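Local structure of aminopeptidase N family protein (Idiomarina loihiensis L2TR, 4FGM) at residues 182-194 with 218-230. The protein is probably a zinc-dependent aminopeptidase of the M61 family, expected to release amino acids from the N-termini of peptides. Numbering follows the deposited sequence.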
loop_
_atom_site.group_PDB
_atom_site.type_symbol
_atom_site.label_atom_id
_atom_site.label_comp_id
_atom_site.label_asym_id
_atom_site.label_seq_id
_atom_site.Cartn_x
_atom_site.Cartn_y
_atom_site.Cartn_z
ATOM N N GLY A 182 21.313 15.366 -7.390
ATOM C CA GLY A 182 21.582 15.335 -8.813
ATOM C C GLY A 182 20.680 14.461 -9.664
ATOM O O GLY A 182 20.917 14.311 -10.860
ATOM N N ILE A 183 19.647 13.878 -9.070
ATOM C CA ILE A 183 18.742 13.036 -9.839
ATOM C C ILE A 183 17.425 13.768 -10.105
ATOM O O ILE A 183 16.895 14.448 -9.223
ATOM C CB ILE A 183 18.479 11.696 -9.107
ATOM C CG1 ILE A 183 19.804 10.941 -8.943
ATOM C CG2 ILE A 183 17.479 10.846 -9.895
ATOM C CD1 ILE A 183 19.665 9.519 -8.395
ATOM N N LYS A 184 16.913 13.652 -11.328
ATOM C CA LYS A 184 15.658 14.316 -11.678
ATOM C C LYS A 184 14.443 13.567 -11.146
ATOM O O LYS A 184 14.339 12.349 -11.281
ATOM C CB LYS A 184 15.515 14.467 -13.194
ATOM C CG LYS A 184 16.505 15.423 -13.827
ATOM C CD LYS A 184 16.043 15.849 -15.210
ATOM C CE LYS A 184 17.119 16.653 -15.911
ATOM N NZ LYS A 184 17.652 17.725 -15.028
ATOM N N HIS A 185 13.529 14.319 -10.541
ATOM C CA HIS A 185 12.296 13.777 -9.984
ATOM C C HIS A 185 11.114 14.574 -10.518
ATOM O O HIS A 185 11.261 15.727 -10.928
ATOM C CB HIS A 185 12.303 13.868 -8.453
ATOM C CG HIS A 185 13.209 12.880 -7.786
ATOM N ND1 HIS A 185 14.585 12.966 -7.848
ATOM C CD2 HIS A 185 12.934 11.789 -7.033
ATOM C CE1 HIS A 185 15.117 11.973 -7.158
ATOM N NE2 HIS A 185 14.138 11.243 -6.653
ATOM N N SER A 186 9.940 13.956 -10.502
ATOM C CA SER A 186 8.723 14.603 -10.977
ATOM C C SER A 186 7.520 14.270 -10.114
ATOM O O SER A 186 7.353 13.134 -9.662
ATOM C CB SER A 186 8.400 14.176 -12.414
ATOM O OG SER A 186 9.374 14.636 -13.330
ATOM N N LEU A 187 6.695 15.280 -9.875
ATOM C CA LEU A 187 5.463 15.090 -9.145
ATOM C C LEU A 187 4.434 15.359 -10.227
ATOM O O LEU A 187 4.426 16.439 -10.819
ATOM C CB LEU A 187 5.297 16.104 -8.014
ATOM C CG LEU A 187 3.885 16.042 -7.400
ATOM C CD1 LEU A 187 3.626 14.652 -6.817
ATOM C CD2 LEU A 187 3.730 17.106 -6.336
ATOM N N VAL A 188 3.590 14.372 -10.507
ATOM C CA VAL A 188 2.572 14.521 -11.540
ATOM C C VAL A 188 1.184 14.358 -10.948
ATOM O O VAL A 188 0.917 13.394 -10.227
ATOM C CB VAL A 188 2.765 13.474 -12.658
ATOM C CG1 VAL A 188 1.740 13.695 -13.766
ATOM C CG2 VAL A 188 4.173 13.561 -13.199
ATOM N N LEU A 189 0.296 15.289 -11.273
ATOM C CA LEU A 189 -1.063 15.249 -10.743
ATOM C C LEU A 189 -2.131 15.271 -11.826
ATOM O O LEU A 189 -2.027 16.026 -12.800
ATOM C CB LEU A 189 -1.300 16.451 -9.824
ATOM C CG LEU A 189 -0.299 16.735 -8.702
ATOM C CD1 LEU A 189 -0.713 18.020 -7.979
ATOM C CD2 LEU A 189 -0.250 15.567 -7.742
ATOM N N SER A 190 -3.160 14.448 -11.639
ATOM C CA SER A 190 -4.292 14.383 -12.555
ATOM C C SER A 190 -5.549 14.404 -11.686
ATOM O O SER A 190 -5.683 13.599 -10.760
ATOM C CB SER A 190 -4.269 13.097 -13.381
ATOM O OG SER A 190 -5.438 12.996 -14.190
ATOM N N GLY A 191 -6.466 15.321 -11.988
ATOM C CA GLY A 191 -7.690 15.436 -11.210
ATOM C C GLY A 191 -7.819 16.866 -10.716
ATOM O O GLY A 191 -6.887 17.648 -10.880
ATOM N N ARG A 192 -8.960 17.227 -10.134
ATOM C CA ARG A 192 -9.136 18.589 -9.631
ATOM C C ARG A 192 -8.373 18.714 -8.314
ATOM O O ARG A 192 -8.517 17.871 -7.437
ATOM C CB ARG A 192 -10.626 18.895 -9.415
ATOM C CG ARG A 192 -11.464 18.819 -10.683
ATOM C CD ARG A 192 -12.859 19.403 -10.487
ATOM N NE ARG A 192 -12.954 20.771 -10.994
ATOM C CZ ARG A 192 -13.533 21.104 -12.144
ATOM N NH1 ARG A 192 -14.077 20.170 -12.910
ATOM N NH2 ARG A 192 -13.560 22.370 -12.535
ATOM N N HIS A 193 -7.559 19.757 -8.178
ATOM C CA HIS A 193 -6.771 19.958 -6.958
ATOM C C HIS A 193 -6.297 21.409 -6.855
ATOM O O HIS A 193 -6.388 22.163 -7.814
ATOM C CB HIS A 193 -5.542 19.054 -6.988
ATOM C CG HIS A 193 -4.537 19.470 -8.015
ATOM N ND1 HIS A 193 -3.627 20.481 -7.793
ATOM C CD2 HIS A 193 -4.373 19.093 -9.304
ATOM C CE1 HIS A 193 -2.951 20.711 -8.902
ATOM N NE2 HIS A 193 -3.385 19.884 -9.836
ATOM N N TYR A 194 -5.767 21.781 -5.695
ATOM C CA TYR A 194 -5.267 23.137 -5.478
ATOM C C TYR A 194 -3.880 23.072 -4.863
ATOM O O TYR A 194 -3.506 23.919 -4.060
ATOM C CB TYR A 194 -6.194 23.905 -4.535
ATOM C CG TYR A 194 -7.643 23.856 -4.950
ATOM C CD1 TYR A 194 -8.422 22.731 -4.690
ATOM C CD2 TYR A 194 -8.226 24.920 -5.641
ATOM C CE1 TYR A 194 -9.744 22.662 -5.108
ATOM C CE2 TYR A 194 -9.545 24.863 -6.064
ATOM C CZ TYR A 194 -10.301 23.729 -5.796
ATOM O OH TYR A 194 -11.607 23.655 -6.230
ATOM N N ALA A 218 21.217 5.245 -5.527
ATOM C CA ALA A 218 19.857 5.137 -6.046
ATOM C C ALA A 218 19.833 4.111 -7.174
ATOM O O ALA A 218 20.694 4.125 -8.047
ATOM C CB ALA A 218 19.386 6.484 -6.558
ATOM N N PRO A 219 18.847 3.201 -7.170
ATOM C CA PRO A 219 18.755 2.178 -8.219
ATOM C C PRO A 219 18.111 2.653 -9.523
ATOM O O PRO A 219 17.970 1.882 -10.466
ATOM C CB PRO A 219 17.946 1.073 -7.546
ATOM C CG PRO A 219 16.986 1.856 -6.703
ATOM C CD PRO A 219 17.880 2.931 -6.089
ATOM N N PHE A 220 17.724 3.921 -9.574
ATOM C CA PHE A 220 17.091 4.483 -10.767
ATOM C C PHE A 220 17.842 5.735 -11.225
ATOM O O PHE A 220 18.659 6.278 -10.483
ATOM C CB PHE A 220 15.629 4.842 -10.458
ATOM C CG PHE A 220 15.444 5.538 -9.129
ATOM C CD1 PHE A 220 14.968 4.839 -8.022
ATOM C CD2 PHE A 220 15.762 6.886 -8.983
ATOM C CE1 PHE A 220 14.824 5.470 -6.781
ATOM C CE2 PHE A 220 15.625 7.526 -7.745
ATOM C CZ PHE A 220 15.149 6.816 -6.643
ATOM N N GLN A 221 17.568 6.195 -12.442
ATOM C CA GLN A 221 18.230 7.395 -12.948
ATOM C C GLN A 221 17.322 8.617 -12.904
ATOM O O GLN A 221 17.773 9.746 -13.090
ATOM C CB GLN A 221 18.734 7.172 -14.370
ATOM C CG GLN A 221 19.884 6.191 -14.446
ATOM C CD GLN A 221 20.342 5.962 -15.866
ATOM O OE1 GLN A 221 21.263 6.623 -16.352
ATOM N NE2 GLN A 221 19.686 5.030 -16.552
ATOM N N SER A 222 16.039 8.378 -12.660
ATOM C CA SER A 222 15.051 9.444 -12.557
ATOM C C SER A 222 13.845 8.807 -11.876
ATOM O O SER A 222 13.710 7.583 -11.882
ATOM C CB SER A 222 14.665 9.967 -13.936
ATOM O OG SER A 222 13.912 9.005 -14.643
ATOM N N TYR A 223 12.978 9.617 -11.281
ATOM C CA TYR A 223 11.822 9.051 -10.604
ATOM C C TYR A 223 10.581 9.932 -10.728
ATOM O O TYR A 223 10.671 11.161 -10.664
ATOM C CB TYR A 223 12.171 8.801 -9.137
ATOM C CG TYR A 223 11.140 7.997 -8.382
ATOM C CD1 TYR A 223 10.005 8.605 -7.847
ATOM C CD2 TYR A 223 11.306 6.626 -8.196
ATOM C CE1 TYR A 223 9.064 7.870 -7.142
ATOM C CE2 TYR A 223 10.366 5.880 -7.495
ATOM C CZ TYR A 223 9.249 6.510 -6.966
ATOM O OH TYR A 223 8.347 5.786 -6.222
ATOM N N THR A 224 9.425 9.294 -10.905
ATOM C CA THR A 224 8.174 10.027 -11.069
ATOM C C THR A 224 7.064 9.579 -10.135
ATOM O O THR A 224 6.769 8.384 -10.027
ATOM C CB THR A 224 7.613 9.875 -12.492
ATOM O OG1 THR A 224 8.687 9.861 -13.439
ATOM C CG2 THR A 224 6.660 11.034 -12.802
ATOM N N PHE A 225 6.437 10.545 -9.473
ATOM C CA PHE A 225 5.324 10.254 -8.574
ATOM C C PHE A 225 4.038 10.514 -9.358
ATOM O O PHE A 225 3.613 11.664 -9.483
ATOM C CB PHE A 225 5.366 11.162 -7.344
ATOM C CG PHE A 225 6.488 10.859 -6.392
ATOM C CD1 PHE A 225 7.723 11.486 -6.522
ATOM C CD2 PHE A 225 6.308 9.949 -5.357
ATOM C CE1 PHE A 225 8.762 11.220 -5.615
ATOM C CE2 PHE A 225 7.333 9.680 -4.456
ATOM C CZ PHE A 225 8.565 10.311 -4.588
ATOM N N LEU A 226 3.446 9.452 -9.911
ATOM C CA LEU A 226 2.216 9.576 -10.695
ATOM C C LEU A 226 1.041 9.616 -9.727
ATOM O O LEU A 226 0.742 8.629 -9.051
ATOM C CB LEU A 226 2.081 8.394 -11.657
ATOM C CG LEU A 226 3.299 8.167 -12.559
ATOM C CD1 LEU A 226 3.035 6.974 -13.480
ATOM C CD2 LEU A 226 3.590 9.425 -13.380
ATOM N N THR A 227 0.363 10.756 -9.681
ATOM C CA THR A 227 -0.722 10.933 -8.733
ATOM C C THR A 227 -2.102 11.255 -9.262
ATOM O O THR A 227 -2.298 12.249 -9.955
ATOM C CB THR A 227 -0.353 12.047 -7.722
ATOM O OG1 THR A 227 0.939 11.773 -7.169
ATOM C CG2 THR A 227 -1.371 12.116 -6.595
HETATM N N MSE A 228 -3.060 10.403 -8.919
HETATM C CA MSE A 228 -4.452 10.627 -9.276
HETATM C C MSE A 228 -5.088 11.245 -8.023
HETATM O O MSE A 228 -4.983 10.701 -6.912
HETATM C CB MSE A 228 -5.144 9.315 -9.639
HETATM C CG MSE A 228 -4.848 8.854 -11.043
HETATM SE SE MSE A 228 -5.603 7.121 -11.413
HETATM C CE MSE A 228 -4.365 6.065 -10.364
ATOM N N VAL A 229 -5.732 12.390 -8.201
ATOM C CA VAL A 229 -6.346 13.081 -7.080
ATOM C C VAL A 229 -7.861 13.050 -7.155
ATOM O O VAL A 229 -8.450 13.598 -8.088
ATOM C CB VAL A 229 -5.896 14.558 -7.026
ATOM C CG1 VAL A 229 -6.342 15.189 -5.711
ATOM C CG2 VAL A 229 -4.387 14.648 -7.186
ATOM N N VAL A 230 -8.487 12.426 -6.161
ATOM C CA VAL A 230 -9.938 12.341 -6.114
ATOM C C VAL A 230 -10.462 12.960 -4.818
ATOM O O VAL A 230 -9.706 13.566 -4.068
ATOM C CB VAL A 230 -10.399 10.876 -6.213
ATOM C CG1 VAL A 230 -9.893 10.269 -7.509
ATOM C CG2 VAL A 230 -9.889 10.085 -5.015
HETATM O O HOH W 1 -8.322 11.925 -10.583
HETATM O O HOH W 2 -10.382 15.149 -8.750
#
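Seven backbone hydrogen bonds join 183-190 to 222-230, and their alternation defines a parallel pair: S186 N donates to Y223 O, and S186 O accepts from F225 N in a nearly straight bond (2.8 Å, 174° at the hydrogen); V188 and S190 repeat the pattern. The strand axes diverge by just 9°. Helix 197-215 connects the two strands, making a beta-alpha-beta unit.

Apolar contacts divide between the two faces. On the face that carries H185, L187 and L189, L187 CD1 meets F225 CB at 3.9 Å and L189 CD2 packs on T227 CB at 3.5 Å; on the face that carries S186 and V188, V188 CG2 meets T224 CG2 at 3.6 Å.

Within its own strand, H185, with CG anti to its carbonyl carbon (chi1 -74°), donates from ND1 to I183 O (3.1 Å); the oxygen lies in the ring plane, but the donor stands above the carbonyl plane. Across the pair, H185 CD2 lies 3.7 Å from Y223 CB. NE2 bonds to Y275 OH, outside the pair. A leucine here would probably leave both I183 O and the Y275 hydroxyl without their imidazole partner.

Backbone polarity is thus paired between the strands, whereas H185, by its bond to Y275 OH, and Y223, edge-to-face with the Y275 ring, tie them to helix 262-277, which also carries zinc ligands H273 and H277.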